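Local coordinates for uncharacterized protein (Methanothermobacter thermautotrophicus, PDB 1L1S), which is of unknown function but belongs to the DsrE/DsrF-like family, whose members include proteins of sulfur metabolism, at residues A[38-43]-A[97-102]. Numbering follows the deposited sequence.
Sequences EVVAYS and VGHIVR
Glu38 and His99 make the one hydrogen bond between residues 38-43 and 97-102. His99 NE2 donates to Glu38 OE1 at 2.8 Å, with an N-H...O angle of 157°. The oxygen lies close to the imidazole plane. The nitrogen meets it on the syn side, somewhat tilted from the carboxylate plane. With CG anti to the backbone N (chi1 -173°), the His99 ring extends from the helix toward the strand. Glu38 OE2 also forms salt bridges with Arg68 and Arg103. Partners on both oxygens probably limit the rotation of the carboxylate.

The remaining contacts are apolar. Val40 uses both methyl branches. Its CG2 sits at the edge of the imidazole, 3.8 Å from His99 CD2, and also 3.9 Å from Ile100 CG1. Its CG1 lies 4.0 Å from Ile100 CD1. Just beyond the strand, Tyr42 brings the hydroxyl end of its ring against Val97. Val97 CG1 lies 3.6 Å from Tyr42 OH. Ile100 CD1 approaches the edge of the same ring, 4.3 Å from Tyr42 CE2.

The helix segment runs roughly antiparallel to the strand segment, at 147°, with axes 9.1 Å apart. Helix 96-105 packs on one face of the parallel sheet, over the strand flanked by 4-10 and 68-72. Val39 meets helix 15-31 on the other face, which makes a three-layer alpha/beta sandwich. A second subunit adds its Ile111 against Ile100 and its Asn24 against Val97, so this layer borders a subunit interface.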
ATOM      1  N   GLU A  38      11.288  -4.444  -9.543  1.00 18.34           N
ATOM      2  CA  GLU A  38      10.335  -4.240 -10.625  1.00 17.08           C
ATOM      3  C   GLU A  38       9.371  -3.146 -10.213  1.00 15.93           C
ATOM      4  O   GLU A  38       8.967  -3.069  -9.055  1.00 16.04           O
ATOM      5  CB  GLU A  38       9.545  -5.507 -10.941  1.00 17.87           C
ATOM      6  CG  GLU A  38      10.400  -6.640 -11.488  1.00 20.22           C
ATOM      7  CD  GLU A  38       9.564  -7.766 -12.072  1.00 20.90           C
ATOM      8  OE1 GLU A  38       8.405  -7.941 -11.622  1.00 20.23           O
ATOM      9  OE2 GLU A  38      10.070  -8.476 -12.970  1.00 21.26           O
ATOM     10  N   VAL A  39       9.014  -2.293 -11.164  1.00 15.21           N
ATOM     11  CA  VAL A  39       8.085  -1.204 -10.910  1.00 14.47           C
ATOM     12  C   VAL A  39       6.863  -1.386 -11.812  1.00 15.98           C
ATOM     13  O   VAL A  39       6.958  -1.297 -13.044  1.00 15.29           O
ATOM     14  CB  VAL A  39       8.726   0.164 -11.203  1.00 15.14           C
ATOM     15  CG1 VAL A  39       7.729   1.261 -10.957  1.00 13.24           C
ATOM     16  CG2 VAL A  39       9.946   0.377 -10.327  1.00 14.10           C
ATOM     17  N   VAL A  40       5.720  -1.644 -11.180  1.00 15.29           N
ATOM     18  CA  VAL A  40       4.472  -1.844 -11.887  1.00 15.40           C
ATOM     19  C   VAL A  40       3.621  -0.587 -11.795  1.00 16.98           C
ATOM     20  O   VAL A  40       3.213  -0.166 -10.705  1.00 16.66           O
ATOM     21  CB  VAL A  40       3.669  -3.021 -11.294  1.00 16.14           C
ATOM     22  CG1 VAL A  40       2.341  -3.181 -12.051  1.00 13.56           C
ATOM     23  CG2 VAL A  40       4.484  -4.299 -11.370  1.00 13.78           C
ATOM     24  N   ALA A  41       3.347  -0.001 -12.952  1.00 17.48           N
ATOM     25  CA  ALA A  41       2.566   1.213 -13.028  1.00 19.81           C
ATOM     26  C   ALA A  41       1.313   0.985 -13.852  1.00 21.81           C
ATOM     27  O   ALA A  41       1.388   0.440 -14.960  1.00 24.50           O
ATOM     28  CB  ALA A  41       3.398   2.313 -13.663  1.00 19.41           C
ATOM     29  N   TYR A  42       0.159   1.364 -13.314  1.00 21.66           N
ATOM     30  CA  TYR A  42      -1.074   1.234 -14.076  1.00 22.26           C
ATOM     31  C   TYR A  42      -1.932   2.475 -13.846  1.00 21.58           C
ATOM     32  O   TYR A  42      -1.552   3.350 -13.071  1.00 21.58           O
ATOM     33  CB  TYR A  42      -1.806  -0.082 -13.755  1.00 22.41           C
ATOM     34  CG  TYR A  42      -2.245  -0.305 -12.322  1.00 23.56           C
ATOM     35  CD1 TYR A  42      -3.417   0.274 -11.829  1.00 24.85           C
ATOM     36  CD2 TYR A  42      -1.517  -1.141 -11.475  1.00 23.63           C
ATOM     37  CE1 TYR A  42      -3.859   0.017 -10.524  1.00 25.09           C
ATOM     38  CE2 TYR A  42      -1.948  -1.403 -10.164  1.00 25.28           C
ATOM     39  CZ  TYR A  42      -3.120  -0.821  -9.698  1.00 26.81           C
ATOM     40  OH  TYR A  42      -3.551  -1.071  -8.403  1.00 29.18           O
ATOM     41  N   SER A  43      -3.067   2.555 -14.534  1.00 22.31           N
ATOM     42  CA  SER A  43      -3.943   3.718 -14.467  1.00 22.79           C
ATOM     43  C   SER A  43      -3.097   4.945 -14.803  1.00 23.86           C
ATOM     44  O   SER A  43      -2.210   4.879 -15.660  1.00 24.05           O
ATOM     45  CB  SER A  43      -4.569   3.861 -13.081  1.00 23.71           C
ATOM     46  OG  SER A  43      -5.422   5.002 -13.022  1.00 24.63           O
ATOM     47  N   VAL A  97      -2.114  -5.425 -11.768  1.00 20.36           N
ATOM     48  CA  VAL A  97      -2.438  -6.076 -10.505  1.00 20.68           C
ATOM     49  C   VAL A  97      -2.137  -7.571 -10.538  1.00 19.29           C
ATOM     50  O   VAL A  97      -1.649  -8.126  -9.560  1.00 18.86           O
ATOM     51  CB  VAL A  97      -3.919  -5.857 -10.102  1.00 21.52           C
ATOM     52  CG1 VAL A  97      -4.094  -4.465  -9.540  1.00 23.27           C
ATOM     53  CG2 VAL A  97      -4.832  -6.043 -11.303  1.00 22.04           C
ATOM     54  N   GLY A  98      -2.424  -8.219 -11.665  1.00 19.34           N
ATOM     55  CA  GLY A  98      -2.142  -9.638 -11.784  1.00 17.43           C
ATOM     56  C   GLY A  98      -0.649  -9.906 -11.622  1.00 17.29           C
ATOM     57  O   GLY A  98      -0.254 -10.807 -10.894  1.00 17.58           O
ATOM     58  N   HIS A  99       0.185  -9.120 -12.295  1.00 16.94           N
ATOM     59  CA  HIS A  99       1.627  -9.308 -12.194  1.00 16.51           C
ATOM     60  C   HIS A  99       2.059  -9.134 -10.732  1.00 16.44           C
ATOM     61  O   HIS A  99       2.863  -9.912 -10.226  1.00 15.62           O
ATOM     62  CB  HIS A  99       2.381  -8.313 -13.082  1.00 16.63           C
ATOM     63  CG  HIS A  99       3.857  -8.565 -13.132  1.00 19.75           C
ATOM     64  ND1 HIS A  99       4.397  -9.710 -13.681  1.00 20.67           N
ATOM     65  CD2 HIS A  99       4.905  -7.847 -12.658  1.00 18.78           C
ATOM     66  CE1 HIS A  99       5.711  -9.688 -13.541  1.00 20.43           C
ATOM     67  NE2 HIS A  99       6.045  -8.568 -12.924  1.00 20.23           N
ATOM     68  N   ILE A 100       1.515  -8.121 -10.061  1.00 16.15           N
ATOM     69  CA  ILE A 100       1.841  -7.878  -8.657  1.00 15.89           C
ATOM     70  C   ILE A 100       1.440  -9.082  -7.795  1.00 15.99           C
ATOM     71  O   ILE A 100       2.209  -9.527  -6.941  1.00 15.56           O
ATOM     72  CB  ILE A 100       1.131  -6.614  -8.127  1.00 15.92           C
ATOM     73  CG1 ILE A 100       1.687  -5.366  -8.823  1.00 15.08           C
ATOM     74  CG2 ILE A 100       1.341  -6.478  -6.621  1.00 15.76           C
ATOM     75  CD1 ILE A 100       0.964  -4.053  -8.415  1.00 14.90           C
ATOM     76  N   VAL A 101       0.254  -9.630  -8.037  1.00 15.81           N
ATOM     77  CA  VAL A 101      -0.195 -10.777  -7.265  1.00 16.86           C
ATOM     78  C   VAL A 101       0.679 -11.995  -7.536  1.00 17.99           C
ATOM     79  O   VAL A 101       1.033 -12.731  -6.612  1.00 18.84           O
ATOM     80  CB  VAL A 101      -1.686 -11.114  -7.548  1.00 17.50           C
ATOM     81  CG1 VAL A 101      -2.047 -12.475  -6.949  1.00 16.86           C
ATOM     82  CG2 VAL A 101      -2.583 -10.030  -6.937  1.00 16.54           C
ATOM     83  N   ARG A 102       1.045 -12.206  -8.794  1.00 18.48           N
ATOM     84  CA  ARG A 102       1.904 -13.344  -9.126  1.00 19.16           C
ATOM     85  C   ARG A 102       3.250 -13.183  -8.418  1.00 18.34           C
ATOM     86  O   ARG A 102       3.776 -14.116  -7.831  1.00 17.36           O
ATOM     87  CB  ARG A 102       2.150 -13.418 -10.636  1.00 19.40           C
ATOM     88  CG  ARG A 102       0.915 -13.740 -11.466  1.00 21.81           C
ATOM     89  CD  ARG A 102       1.313 -14.170 -12.870  1.00 22.38           C
ATOM     90  NE  ARG A 102       0.156 -14.639 -13.628  1.00 25.64           N
ATOM     91  CZ  ARG A 102      -0.681 -13.848 -14.293  1.00 25.44           C
ATOM     92  NH1 ARG A 102      -0.492 -12.537 -14.306  1.00 25.66           N
ATOM     93  NH2 ARG A 102      -1.714 -14.372 -14.936  1.00 26.48           N
TER